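Long-range contacts in aminopeptidase N (Francisella tularensis subsp. tularensis, PDB 5DLL), which probably releases N-terminal amino acids, preferably alanine, from peptides as a zinc-dependent aminopeptidase of the M1 family, contributing to breakdown of intracellular peptides: residues 274-279 / 308-313; 268-273 / 280-285; 130-135 / 197-202; 253-258 / 313-318. All coordinates share one frame; numbering follows the deposited sequence.

Contact 1: 274-279 / 308-313; sequences AMENKG and GHEYFH. With ZN (zinc ion), chain B.
The carboxylate of E276 lies flat over one face of the H313 imidazole, and H313 is a zinc ligand. The two planes are 18° apart, and CD of E276 sits 3.5 Å from CD2 of H313, nearer the rim than the centre. The torsions of E276 account for this. Its CG stands between the backbone N and the carbonyl carbon (chi1 73°), and a bend at chi2 (-106°) folds the acid back across the ring.

A second glutamate comes close: OE1 of E276 is 3.5 Å from OE1 of E310. The side chains cross at about a right angle. OE2 of E276 forms a salt bridge with K331. OE1 of E310 also lies 3.2 Å from the backbone N of E276, but the angle is too poor for a hydrogen bond. OE2 of E310 packs 3.5 Å from the methyl CB of A274.

On the helix side, NE2 of H309 binds zinc at 2.2 Å. NE2 of H313 is a further ligand, and E332 supplies another. ND1 of H309 bonds to D339, and ND1 of H313 to T316, which fixes both rings in rotation.

This pairing joins the two signatures of M1 aminopeptidases. The GAMEN motif, whose last four residues are 274-277, faces the HExxH zinc-binding helix across the active site.

Contact 2: 268-273 / 280-285; sequences PDFNAG and LNIFNT
F270 and N284 both hold their side chains extended from the backbone, CG opposite N, with chi1 at -179° and -160°. This brings one face of the F270 ring against CG2 of I282 and carries the N284 amide back along the loop. Strand 280-284 is part of the mixed sheet of the thermolysin-like zinc domain, and 268-273 is the loop leading into its short edge strand 274-275.

The loop closes with a type I beta turn from F270 to G273, in which G273 N bonds to F270 O. The F270 ring is sandwiched. CG2 of I282 stands over its centre, 3.7 Å from the centroid, in a CH-pi contact. A272 N lies over the opposite face, nearer the rim.

The N284 side chain grips the start of the loop loosely. Its OD1 takes a weak hydrogen bond from D269 N at 3.4 Å. T285 adds packing, with OG1 3.6 Å from CA of P268. On the other side of the strand, F283 packs on V306 and E310 of the zinc-site helix.

G273 O is met twice: by CA of F283 at 3.4 Å, and by a nearly straight hydrogen bond from N284 N at 2.8 Å, whose donor stands above the carbonyl plane.

Contact 3: 130-135 / 197-202; sequences TQCEAT and YLFALV
Y197, T130 and C132 carry this contact, in which two segments run antiparallel. It lies at the end of strand 128-131 and near the start of 201-204, the two inner strands of a four-stranded antiparallel sheet. Segment 130-135 belongs to the N-terminal domain of the M1 fold.

Y197 has its CG between the backbone N and the carbonyl carbon (chi1 79°). The ring therefore runs alongside the E133 side chain, both pointing the same way. CD1 of Y197 is 4.0 Å from CB of E133. CB of Y197 rests 3.8 Å from O of A134, just after the cis peptide bond. The phenol OH bonds to T321, and W325 meets the ring edge-to-face.

T130 works through both branches. OG1 accepts a hydrogen bond from L201 N at 3.3 Å, so a side-chain oxygen, not a carbonyl, accepts this amide. CG2 packs 3.8 Å from CB of L201.

C132 lies between these two. Its CB touches O of Y197 at 3.6 Å. Its sulfur makes a sulfur-aromatic contact at the edge of the F199 ring, near the ring plane, with SG 4.1 Å from CD1. F137 meets the F199 ring edge-to-face, and the side chain also packs on V155 and L33.

The bend after the strand is tied locally: NE2 of Q131 bonds to O of E133 at 2.9 Å, in the carbonyl plane and on a lone pair.

Contact 4: 253-258 / 313-318; sequences FGLEYD and HNWTGD. With ZN (zinc ion), chain B.
The chain leaves helix 236-253 at G254, which has positive phi. CA of L255 is 7.7 Å from CA of W315, and CA of Y257 is 7.8 Å from CA of N314, so the side chains of W315 and N314 reach across to the loop. The second segment continues directly from the HExxH helix of the zinc site. It is weakly helical, with a wide pi-type turn in which D318 N bonds to H313 O.

W315 is held at a face and at an edge. L255 lies over the face, with CD2 3.9 Å from the centroid of the five-membered ring in a CH-pi contact. CB of L255 adds packing, 3.8 Å from CD1 of W315. At the edge, NE1 donates to O of E256 at 3.1 Å. The acceptor lies in the indole plane, but the donor stands well above the carbonyl plane of E256.

N314 reaches the loop because its CG is opposite the backbone N (chi1 -169°). Its ND2 passes 3.6 Å from CD1 of Y257, whose OH bonds to T261. D258 approaches from the opposite direction, and its OD2 has a long, weak ion pair with K278.

T316 is the centre of an inverse gamma turn, and its OG1 bonds to T335 and R338. Farther from the metal, N314 ND2 makes a nearly straight 2.9 Å bond to D258 OD1, coming from above the carboxylate plane.

Contacts 1 and 4 both hold the zinc ligand H313; contacts 2 and 3 pack against contact 1. Contact 2 joins it through the sheet: M275 N probably bonds to I282 O at 2.8 Å, and the contact centres are 11 Å apart. Helices 297-312 of contact 1 and 314-319 of contact 4 follow each other in the chain, and K278 packs on N314. Contact 3 brings the N-terminal domain to the site, with the E133 side chain about 6 Å from zinc and its OE1 3.2 Å from M275 SD. It touches contact 2 through Q131 and F270, and contact 4 where Y197 OH lies 3.3 Å from G317 O, a probable hydrogen bond. Contacts 2 and 4 do not touch.

Contact 1: 274-279 / 308-313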
loop_
_atom_site.group_PDB
_atom_site.type_symbol
_atom_site.label_atom_id
_atom_site.label_comp_id
_atom_site.label_asym_id
_atom_site.label_seq_id
_atom_site.Cartn_x
_atom_site.Cartn_y
_atom_site.Cartn_z
ATOM N N ALA A 274 -9.919 1.535 -3.730
ATOM C CA ALA A 274 -10.741 0.901 -2.712
ATOM C C ALA A 274 -11.153 1.945 -1.681
ATOM O O ALA A 274 -10.403 2.885 -1.418
ATOM C CB ALA A 274 -9.969 -0.230 -2.051
ATOM N N MET A 275 -12.343 1.793 -1.103
ATOM C CA MET A 275 -12.816 2.754 -0.105
ATOM C C MET A 275 -13.581 2.065 1.015
ATOM O O MET A 275 -14.410 1.195 0.762
ATOM C CB MET A 275 -13.680 3.842 -0.759
ATOM C CG MET A 275 -14.197 4.906 0.210
ATOM S SD MET A 275 -12.907 5.907 0.993
ATOM C CE MET A 275 -13.659 6.279 2.581
ATOM N N GLU A 276 -13.322 2.503 2.248
ATOM C CA GLU A 276 -13.795 1.807 3.441
ATOM C C GLU A 276 -15.184 2.231 3.913
ATOM O O GLU A 276 -15.450 2.234 5.119
ATOM C CB GLU A 276 -12.799 2.006 4.596
ATOM C CG GLU A 276 -12.793 3.395 5.228
ATOM C CD GLU A 276 -11.598 4.246 4.855
ATOM O OE1 GLU A 276 -10.959 3.982 3.808
ATOM O OE2 GLU A 276 -11.314 5.195 5.626
ATOM N N ASN A 277 -16.081 2.570 2.990
ATOM C CA ASN A 277 -17.384 3.102 3.395
ATOM C C ASN A 277 -18.064 2.107 4.329
ATOM O O ASN A 277 -18.084 0.911 4.049
ATOM C CB ASN A 277 -18.277 3.407 2.188
ATOM C CG ASN A 277 -17.610 4.314 1.176
ATOM O OD1 ASN A 277 -17.463 3.948 0.013
ATOM N ND2 ASN A 277 -17.204 5.500 1.612
ATOM N N LYS A 278 -18.591 2.608 5.444
ATOM C CA LYS A 278 -19.094 1.761 6.521
ATOM C C LYS A 278 -20.188 0.803 6.036
ATOM O O LYS A 278 -21.247 1.233 5.586
ATOM C CB LYS A 278 -19.600 2.635 7.673
ATOM C CG LYS A 278 -20.248 1.901 8.841
ATOM C CD LYS A 278 -19.294 0.950 9.546
ATOM C CE LYS A 278 -19.854 0.492 10.890
ATOM N NZ LYS A 278 -19.523 1.452 11.981
ATOM N N GLY A 279 -19.898 -0.496 6.110
ATOM C CA GLY A 279 -20.849 -1.543 5.730
ATOM C C GLY A 279 -20.987 -1.745 4.230
ATOM O O GLY A 279 -21.732 -2.614 3.774
ATOM N N GLY A 308 -8.933 -7.225 3.086
ATOM C CA GLY A 308 -8.567 -7.159 4.491
ATOM C C GLY A 308 -8.499 -5.729 4.982
ATOM O O GLY A 308 -9.235 -5.341 5.891
ATOM N N HIS A 309 -7.629 -4.944 4.351
ATOM C CA HIS A 309 -7.363 -3.574 4.769
ATOM C C HIS A 309 -8.639 -2.763 4.958
ATOM O O HIS A 309 -8.801 -2.069 5.959
ATOM C CB HIS A 309 -6.463 -2.886 3.743
ATOM C CG HIS A 309 -6.243 -1.431 4.011
ATOM N ND1 HIS A 309 -5.069 -0.941 4.539
ATOM C CD2 HIS A 309 -7.046 -0.359 3.821
ATOM C CE1 HIS A 309 -5.158 0.372 4.663
ATOM N NE2 HIS A 309 -6.350 0.749 4.236
ATOM N N GLU A 310 -9.542 -2.846 3.989
ATOM C CA GLU A 310 -10.766 -2.059 4.041
ATOM C C GLU A 310 -11.706 -2.566 5.135
ATOM O O GLU A 310 -12.374 -1.758 5.786
ATOM C CB GLU A 310 -11.473 -2.033 2.675
ATOM C CG GLU A 310 -10.642 -1.474 1.515
ATOM C CD GLU A 310 -10.072 -0.078 1.756
ATOM O OE1 GLU A 310 -10.712 0.734 2.456
ATOM O OE2 GLU A 310 -8.973 0.217 1.231
ATOM N N TYR A 311 -11.757 -3.884 5.353
ATOM C CA TYR A 311 -12.577 -4.433 6.442
ATOM C C TYR A 311 -12.071 -3.955 7.813
ATOM O O TYR A 311 -12.867 -3.675 8.719
ATOM C CB TYR A 311 -12.647 -5.975 6.407
ATOM C CG TYR A 311 -13.368 -6.547 7.621
ATOM C CD1 TYR A 311 -14.759 -6.550 7.693
ATOM C CD2 TYR A 311 -12.653 -7.033 8.722
ATOM C CE1 TYR A 311 -15.421 -7.040 8.813
ATOM C CE2 TYR A 311 -13.306 -7.521 9.845
ATOM C CZ TYR A 311 -14.690 -7.524 9.887
ATOM O OH TYR A 311 -15.346 -8.010 10.994
ATOM N N PHE A 312 -10.754 -3.848 7.955
ATOM C CA PHE A 312 -10.147 -3.467 9.232
ATOM C C PHE A 312 -10.453 -2.017 9.605
ATOM O O PHE A 312 -10.532 -1.694 10.789
ATOM C CB PHE A 312 -8.638 -3.756 9.221
ATOM C CG PHE A 312 -8.301 -5.192 8.888
ATOM C CD1 PHE A 312 -9.098 -6.240 9.352
ATOM C CD2 PHE A 312 -7.199 -5.499 8.107
ATOM C CE1 PHE A 312 -8.807 -7.552 9.037
ATOM C CE2 PHE A 312 -6.900 -6.814 7.791
ATOM C CZ PHE A 312 -7.705 -7.839 8.258
ATOM N N HIS A 313 -10.674 -1.156 8.611
ATOM C CA HIS A 313 -11.131 0.219 8.882
ATOM C C HIS A 313 -12.431 0.273 9.680
ATOM O O HIS A 313 -12.673 1.250 10.387
ATOM C CB HIS A 313 -11.323 1.027 7.594
ATOM C CG HIS A 313 -10.067 1.645 7.072
ATOM N ND1 HIS A 313 -9.260 2.452 7.843
ATOM C CD2 HIS A 313 -9.484 1.582 5.853
ATOM C CE1 HIS A 313 -8.227 2.853 7.123
ATOM N NE2 HIS A 313 -8.340 2.338 5.912
HETATM ZN ZN ZN B . -7.140 2.756 4.175
#

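Contact 2: 268-273 / 280-285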
loop_
_atom_site.group_PDB
_atom_site.type_symbol
_atom_site.label_atom_id
_atom_site.label_comp_id
_atom_site.label_asym_id
_atom_site.label_seq_id
_atom_site.Cartn_x
_atom_site.Cartn_y
_atom_site.Cartn_z
ATOM N N PRO A 268 -15.945 -0.965 -12.671
ATOM C CA PRO A 268 -14.760 -0.595 -13.452
ATOM C C PRO A 268 -14.307 0.862 -13.269
ATOM O O PRO A 268 -15.137 1.766 -13.145
ATOM C CB PRO A 268 -15.200 -0.843 -14.902
ATOM C CG PRO A 268 -16.315 -1.822 -14.805
ATOM C CD PRO A 268 -17.030 -1.460 -13.539
ATOM N N ASP A 269 -12.991 1.060 -13.242
ATOM C CA ASP A 269 -12.374 2.393 -13.219
ATOM C C ASP A 269 -12.719 3.236 -11.980
ATOM O O ASP A 269 -12.764 4.464 -12.064
ATOM C CB ASP A 269 -12.735 3.173 -14.495
ATOM C CG ASP A 269 -12.631 2.325 -15.759
ATOM O OD1 ASP A 269 -11.785 1.405 -15.811
ATOM O OD2 ASP A 269 -13.405 2.587 -16.705
ATOM N N PHE A 270 -12.940 2.587 -10.836
ATOM C CA PHE A 270 -13.217 3.306 -9.588
ATOM C C PHE A 270 -11.957 4.024 -9.106
ATOM O O PHE A 270 -10.967 3.390 -8.741
ATOM C CB PHE A 270 -13.745 2.358 -8.505
ATOM C CG PHE A 270 -14.067 3.046 -7.198
ATOM C CD1 PHE A 270 -15.126 3.943 -7.111
ATOM C CD2 PHE A 270 -13.315 2.793 -6.054
ATOM C CE1 PHE A 270 -15.426 4.577 -5.914
ATOM C CE2 PHE A 270 -13.610 3.424 -4.856
ATOM C CZ PHE A 270 -14.664 4.318 -4.787
ATOM N N ASN A 271 -12.023 5.351 -9.098
ATOM C CA ASN A 271 -10.861 6.218 -8.882
ATOM C C ASN A 271 -10.056 5.909 -7.617
ATOM O O ASN A 271 -8.839 5.735 -7.683
ATOM C CB ASN A 271 -11.305 7.689 -8.859
ATOM C CG ASN A 271 -10.161 8.651 -9.119
ATOM O OD1 ASN A 271 -9.700 9.343 -8.210
ATOM N ND2 ASN A 271 -9.694 8.696 -10.366
ATOM N N ALA A 272 -10.730 5.830 -6.474
ATOM C CA ALA A 272 -10.037 5.628 -5.196
ATOM C C ALA A 272 -9.305 4.282 -5.109
ATOM O O ALA A 272 -8.395 4.129 -4.293
ATOM C CB ALA A 272 -11.005 5.782 -4.029
ATOM N N GLY A 273 -9.704 3.318 -5.942
ATOM C CA GLY A 273 -9.102 1.984 -5.948
ATOM C C GLY A 273 -9.854 1.091 -4.984
ATOM O O GLY A 273 -10.361 0.032 -5.361
ATOM N N LEU A 280 -20.245 -0.957 3.459
ATOM C CA LEU A 280 -20.465 -0.847 2.023
ATOM C C LEU A 280 -19.159 -0.407 1.380
ATOM O O LEU A 280 -19.002 0.731 0.953
ATOM C CB LEU A 280 -21.599 0.150 1.735
ATOM C CG LEU A 280 -22.009 0.381 0.274
ATOM C CD1 LEU A 280 -22.184 -0.918 -0.495
ATOM C CD2 LEU A 280 -23.284 1.200 0.220
ATOM N N ASN A 281 -18.201 -1.317 1.353
ATOM C CA ASN A 281 -16.916 -1.022 0.758
ATOM C C ASN A 281 -17.086 -1.016 -0.750
ATOM O O ASN A 281 -17.932 -1.734 -1.288
ATOM C CB ASN A 281 -15.873 -2.050 1.196
ATOM C CG ASN A 281 -15.583 -1.995 2.688
ATOM O OD1 ASN A 281 -16.112 -1.148 3.416
ATOM N ND2 ASN A 281 -14.725 -2.896 3.151
ATOM N N ILE A 282 -16.311 -0.174 -1.423
ATOM C CA ILE A 282 -16.378 -0.050 -2.872
ATOM C C ILE A 282 -14.965 -0.203 -3.395
ATOM O O ILE A 282 -14.022 0.360 -2.834
ATOM C CB ILE A 282 -16.987 1.302 -3.310
ATOM C CG1 ILE A 282 -18.381 1.481 -2.691
ATOM C CG2 ILE A 282 -17.089 1.391 -4.833
ATOM C CD1 ILE A 282 -19.145 2.689 -3.196
ATOM N N PHE A 283 -14.828 -0.981 -4.464
ATOM C CA PHE A 283 -13.524 -1.300 -5.031
ATOM C C PHE A 283 -13.559 -1.149 -6.536
ATOM O O PHE A 283 -14.611 -1.294 -7.159
ATOM C CB PHE A 283 -13.133 -2.754 -4.735
ATOM C CG PHE A 283 -12.980 -3.076 -3.276
ATOM C CD1 PHE A 283 -14.085 -3.434 -2.514
ATOM C CD2 PHE A 283 -11.729 -3.067 -2.672
ATOM C CE1 PHE A 283 -13.948 -3.750 -1.169
ATOM C CE2 PHE A 283 -11.588 -3.384 -1.327
ATOM C CZ PHE A 283 -12.699 -3.721 -0.573
ATOM N N ASN A 284 -12.391 -0.870 -7.103
ATOM C CA ASN A 284 -12.148 -1.062 -8.521
ATOM C C ASN A 284 -12.217 -2.560 -8.767
ATOM O O ASN A 284 -11.716 -3.334 -7.944
ATOM C CB ASN A 284 -10.756 -0.533 -8.877
ATOM C CG ASN A 284 -10.593 -0.231 -10.351
ATOM O OD1 ASN A 284 -11.075 -0.960 -11.218
ATOM N ND2 ASN A 284 -9.896 0.856 -10.640
ATOM N N THR A 285 -12.833 -2.982 -9.872
ATOM C CA THR A 285 -12.955 -4.421 -10.162
ATOM C C THR A 285 -11.603 -5.120 -10.292
ATOM O O THR A 285 -11.470 -6.271 -9.890
ATOM C CB THR A 285 -13.776 -4.713 -11.436
ATOM O OG1 THR A 285 -13.409 -3.805 -12.481
ATOM C CG2 THR A 285 -15.262 -4.592 -11.155
#

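Contact 3: 130-135 / 197-202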
loop_
_atom_site.group_PDB
_atom_site.type_symbol
_atom_site.label_atom_id
_atom_site.label_comp_id
_atom_site.label_asym_id
_atom_site.label_seq_id
_atom_site.Cartn_x
_atom_site.Cartn_y
_atom_site.Cartn_z
ATOM N N THR A 130 -21.070 6.835 -5.208
ATOM C CA THR A 130 -20.532 7.996 -4.506
ATOM C C THR A 130 -19.047 7.858 -4.228
ATOM O O THR A 130 -18.437 6.819 -4.484
ATOM C CB THR A 130 -21.227 8.206 -3.147
ATOM O OG1 THR A 130 -20.936 7.092 -2.295
ATOM C CG2 THR A 130 -22.727 8.346 -3.317
ATOM N N GLN A 131 -18.487 8.940 -3.703
ATOM C CA GLN A 131 -17.148 8.956 -3.139
ATOM C C GLN A 131 -17.071 10.214 -2.288
ATOM O O GLN A 131 -17.180 11.323 -2.813
ATOM C CB GLN A 131 -16.088 8.983 -4.241
ATOM C CG GLN A 131 -14.674 9.251 -3.754
ATOM C CD GLN A 131 -14.197 8.224 -2.748
ATOM O OE1 GLN A 131 -14.474 7.030 -2.882
ATOM N NE2 GLN A 131 -13.469 8.683 -1.736
ATOM N N CYS A 132 -16.905 10.046 -0.981
ATOM C CA CYS A 132 -17.005 11.169 -0.059
ATOM C C CYS A 132 -15.717 11.520 0.692
ATOM O O CYS A 132 -15.639 12.592 1.282
ATOM C CB CYS A 132 -18.159 10.930 0.914
ATOM S SG CYS A 132 -19.768 10.832 0.085
ATOM N N GLU A 133 -14.709 10.652 0.682
ATOM C CA GLU A 133 -13.409 11.032 1.242
ATOM C C GLU A 133 -12.646 11.820 0.182
ATOM O O GLU A 133 -12.580 11.370 -0.956
ATOM C CB GLU A 133 -12.591 9.810 1.669
ATOM C CG GLU A 133 -11.252 10.163 2.321
ATOM C CD GLU A 133 -10.515 8.963 2.888
ATOM O OE1 GLU A 133 -10.707 7.841 2.381
ATOM O OE2 GLU A 133 -9.731 9.143 3.842
ATOM N N ALA A 134 -12.075 12.981 0.518
ATOM C CA ALA A 134 -12.111 13.584 1.859
ATOM C C ALA A 134 -13.349 14.458 2.101
ATOM O O ALA A 134 -13.941 14.411 3.179
ATOM C CB ALA A 134 -10.852 14.408 2.085
ATOM N N THR A 135 -13.728 15.255 1.097
ATOM C CA THR A 135 -14.761 16.291 1.258
ATOM C C THR A 135 -15.811 16.267 0.138
ATOM O O THR A 135 -16.310 17.306 -0.286
ATOM C CB THR A 135 -14.113 17.696 1.334
ATOM O OG1 THR A 135 -13.313 17.923 0.165
ATOM C CG2 THR A 135 -13.237 17.831 2.587
ATOM N N TYR A 197 -17.562 11.306 5.448
ATOM C CA TYR A 197 -16.658 10.799 4.405
ATOM C C TYR A 197 -16.792 9.285 4.203
ATOM O O TYR A 197 -16.356 8.745 3.178
ATOM C CB TYR A 197 -15.197 11.200 4.680
ATOM C CG TYR A 197 -14.459 10.366 5.714
ATOM C CD1 TYR A 197 -13.858 9.158 5.361
ATOM C CD2 TYR A 197 -14.336 10.798 7.033
ATOM C CE1 TYR A 197 -13.174 8.390 6.297
ATOM C CE2 TYR A 197 -13.651 10.039 7.976
ATOM C CZ TYR A 197 -13.074 8.833 7.603
ATOM O OH TYR A 197 -12.398 8.067 8.528
ATOM N N LEU A 198 -17.403 8.614 5.178
ATOM C CA LEU A 198 -17.705 7.183 5.095
ATOM C C LEU A 198 -19.119 6.894 4.617
ATOM O O LEU A 198 -19.538 5.731 4.590
ATOM C CB LEU A 198 -17.524 6.533 6.463
ATOM C CG LEU A 198 -16.120 6.655 7.026
ATOM C CD1 LEU A 198 -16.154 6.281 8.490
ATOM C CD2 LEU A 198 -15.147 5.787 6.243
ATOM N N PHE A 199 -19.864 7.930 4.256
ATOM C CA PHE A 199 -21.187 7.729 3.695
ATOM C C PHE A 199 -21.041 7.206 2.267
ATOM O O PHE A 199 -20.167 7.665 1.518
ATOM C CB PHE A 199 -22.015 9.021 3.705
ATOM C CG PHE A 199 -23.261 8.926 2.882
ATOM C CD1 PHE A 199 -23.233 9.228 1.525
ATOM C CD2 PHE A 199 -24.443 8.482 3.441
ATOM C CE1 PHE A 199 -24.369 9.105 0.747
ATOM C CE2 PHE A 199 -25.586 8.359 2.667
ATOM C CZ PHE A 199 -25.550 8.671 1.322
ATOM N N ALA A 200 -21.894 6.252 1.899
ATOM C CA ALA A 200 -21.950 5.756 0.524
ATOM C C ALA A 200 -23.366 5.395 0.086
ATOM O O ALA A 200 -24.213 5.002 0.900
ATOM C CB ALA A 200 -21.028 4.560 0.350
ATOM N N LEU A 201 -23.599 5.538 -1.217
ATOM C CA LEU A 201 -24.843 5.131 -1.855
ATOM C C LEU A 201 -24.510 4.482 -3.192
ATOM O O LEU A 201 -23.627 4.952 -3.907
ATOM C CB LEU A 201 -25.752 6.344 -2.072
ATOM C CG LEU A 201 -27.065 6.106 -2.843
ATOM C CD1 LEU A 201 -28.173 7.020 -2.334
ATOM C CD2 LEU A 201 -26.893 6.262 -4.352
ATOM N N VAL A 202 -25.211 3.401 -3.520
ATOM C CA VAL A 202 -25.090 2.756 -4.829
ATOM C C VAL A 202 -26.460 2.294 -5.316
ATOM O O VAL A 202 -27.229 1.708 -4.555
ATOM C CB VAL A 202 -24.155 1.532 -4.780
ATOM C CG1 VAL A 202 -24.150 0.808 -6.125
ATOM C CG2 VAL A 202 -22.746 1.942 -4.370
#

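Contact 4: 253-258 / 313-318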
loop_
_atom_site.group_PDB
_atom_site.type_symbol
_atom_site.label_atom_id
_atom_site.label_comp_id
_atom_site.label_asym_id
_atom_site.label_seq_id
_atom_site.Cartn_x
_atom_site.Cartn_y
_atom_site.Cartn_z
ATOM N N PHE A 253 -7.641 -9.765 17.358
ATOM C CA PHE A 253 -7.918 -8.435 17.918
ATOM C C PHE A 253 -9.135 -8.361 18.847
ATOM O O PHE A 253 -9.296 -7.381 19.579
ATOM C CB PHE A 253 -8.035 -7.401 16.788
ATOM C CG PHE A 253 -6.718 -6.791 16.394
ATOM C CD1 PHE A 253 -5.894 -7.415 15.465
ATOM C CD2 PHE A 253 -6.293 -5.598 16.963
ATOM C CE1 PHE A 253 -4.674 -6.857 15.111
ATOM C CE2 PHE A 253 -5.075 -5.034 16.612
ATOM C CZ PHE A 253 -4.263 -5.665 15.686
ATOM N N GLY A 254 -9.975 -9.391 18.830
ATOM C CA GLY A 254 -11.195 -9.396 19.627
ATOM C C GLY A 254 -12.230 -8.428 19.080
ATOM O O GLY A 254 -13.032 -7.873 19.835
ATOM N N LEU A 255 -12.215 -8.232 17.761
ATOM C CA LEU A 255 -13.106 -7.285 17.099
ATOM C C LEU A 255 -14.138 -8.008 16.244
ATOM O O LEU A 255 -13.812 -8.614 15.215
ATOM C CB LEU A 255 -12.305 -6.300 16.244
ATOM C CG LEU A 255 -11.346 -5.419 17.052
ATOM C CD1 LEU A 255 -10.441 -4.608 16.135
ATOM C CD2 LEU A 255 -12.107 -4.514 18.013
ATOM N N GLU A 256 -15.385 -7.928 16.699
ATOM C CA GLU A 256 -16.529 -8.511 16.019
ATOM C C GLU A 256 -17.220 -7.455 15.139
ATOM O O GLU A 256 -17.336 -6.283 15.523
ATOM C CB GLU A 256 -17.500 -9.045 17.076
ATOM C CG GLU A 256 -18.511 -10.059 16.570
ATOM C CD GLU A 256 -19.466 -10.520 17.656
ATOM O OE1 GLU A 256 -19.066 -10.545 18.842
ATOM O OE2 GLU A 256 -20.619 -10.864 17.320
ATOM N N TYR A 257 -17.687 -7.876 13.965
ATOM C CA TYR A 257 -18.466 -6.998 13.091
ATOM C C TYR A 257 -19.704 -6.503 13.837
ATOM O O TYR A 257 -20.245 -7.208 14.686
ATOM C CB TYR A 257 -18.865 -7.727 11.806
ATOM C CG TYR A 257 -19.500 -6.835 10.747
ATOM C CD1 TYR A 257 -18.811 -5.745 10.214
ATOM C CD2 TYR A 257 -20.780 -7.096 10.266
ATOM C CE1 TYR A 257 -19.386 -4.933 9.245
ATOM C CE2 TYR A 257 -21.364 -6.292 9.295
ATOM C CZ TYR A 257 -20.663 -5.214 8.789
ATOM O OH TYR A 257 -21.237 -4.424 7.826
ATOM N N ASP A 258 -20.152 -5.298 13.501
ATOM C CA ASP A 258 -21.162 -4.592 14.300
ATOM C C ASP A 258 -22.565 -4.469 13.661
ATOM O O ASP A 258 -23.503 -4.012 14.321
ATOM C CB ASP A 258 -20.619 -3.209 14.713
ATOM C CG ASP A 258 -19.972 -2.441 13.556
ATOM O OD1 ASP A 258 -19.700 -3.039 12.489
ATOM O OD2 ASP A 258 -19.726 -1.228 13.726
ATOM N N HIS A 313 -10.674 -1.156 8.611
ATOM C CA HIS A 313 -11.131 0.219 8.882
ATOM C C HIS A 313 -12.431 0.273 9.680
ATOM O O HIS A 313 -12.673 1.250 10.387
ATOM C CB HIS A 313 -11.323 1.027 7.594
ATOM C CG HIS A 313 -10.067 1.645 7.072
ATOM N ND1 HIS A 313 -9.260 2.452 7.843
ATOM C CD2 HIS A 313 -9.484 1.582 5.853
ATOM C CE1 HIS A 313 -8.227 2.853 7.123
ATOM N NE2 HIS A 313 -8.340 2.338 5.912
ATOM N N ASN A 314 -13.266 -0.761 9.565
ATOM C CA ASN A 314 -14.534 -0.810 10.293
ATOM C C ASN A 314 -14.402 -0.397 11.755
ATOM O O ASN A 314 -15.289 0.264 12.289
ATOM C CB ASN A 314 -15.166 -2.199 10.219
ATOM C CG ASN A 314 -16.590 -2.210 10.735
ATOM O OD1 ASN A 314 -17.423 -1.455 10.255
ATOM N ND2 ASN A 314 -16.875 -3.062 11.719
ATOM N N TRP A 315 -13.307 -0.796 12.394
ATOM C CA TRP A 315 -13.016 -0.358 13.761
ATOM C C TRP A 315 -12.008 0.784 13.764
ATOM O O TRP A 315 -12.263 1.826 14.360
ATOM C CB TRP A 315 -12.539 -1.533 14.634
ATOM C CG TRP A 315 -13.687 -2.369 15.113
ATOM C CD1 TRP A 315 -14.171 -3.506 14.536
ATOM C CD2 TRP A 315 -14.527 -2.103 16.244
ATOM N NE1 TRP A 315 -15.254 -3.972 15.242
ATOM C CE2 TRP A 315 -15.494 -3.130 16.296
ATOM C CE3 TRP A 315 -14.554 -1.097 17.220
ATOM C CZ2 TRP A 315 -16.474 -3.183 17.288
ATOM C CZ3 TRP A 315 -15.527 -1.154 18.206
ATOM C CH2 TRP A 315 -16.473 -2.190 18.233
ATOM N N THR A 316 -10.879 0.595 13.084
ATOM C CA THR A 316 -9.833 1.616 13.032
ATOM C C THR A 316 -10.039 2.560 11.849
ATOM O O THR A 316 -9.325 2.493 10.844
ATOM C CB THR A 316 -8.427 0.987 12.974
ATOM O OG1 THR A 316 -8.331 0.099 11.852
ATOM C CG2 THR A 316 -8.140 0.225 14.263
ATOM N N GLY A 317 -11.021 3.446 11.989
ATOM C CA GLY A 317 -11.333 4.433 10.960
ATOM C C GLY A 317 -12.790 4.838 10.988
ATOM O O GLY A 317 -13.108 6.024 10.997
ATOM N N ASP A 318 -13.675 3.847 11.002
ATOM C CA ASP A 318 -15.114 4.092 10.943
ATOM C C ASP A 318 -15.723 4.204 12.335
ATOM O O ASP A 318 -16.474 5.132 12.621
ATOM C CB ASP A 318 -15.829 2.985 10.153
ATOM C CG ASP A 318 -15.316 2.844 8.722
ATOM O OD1 ASP A 318 -14.304 3.481 8.366
ATOM O OD2 ASP A 318 -15.937 2.085 7.953
HETATM ZN ZN ZN B . -7.140 2.756 4.175
#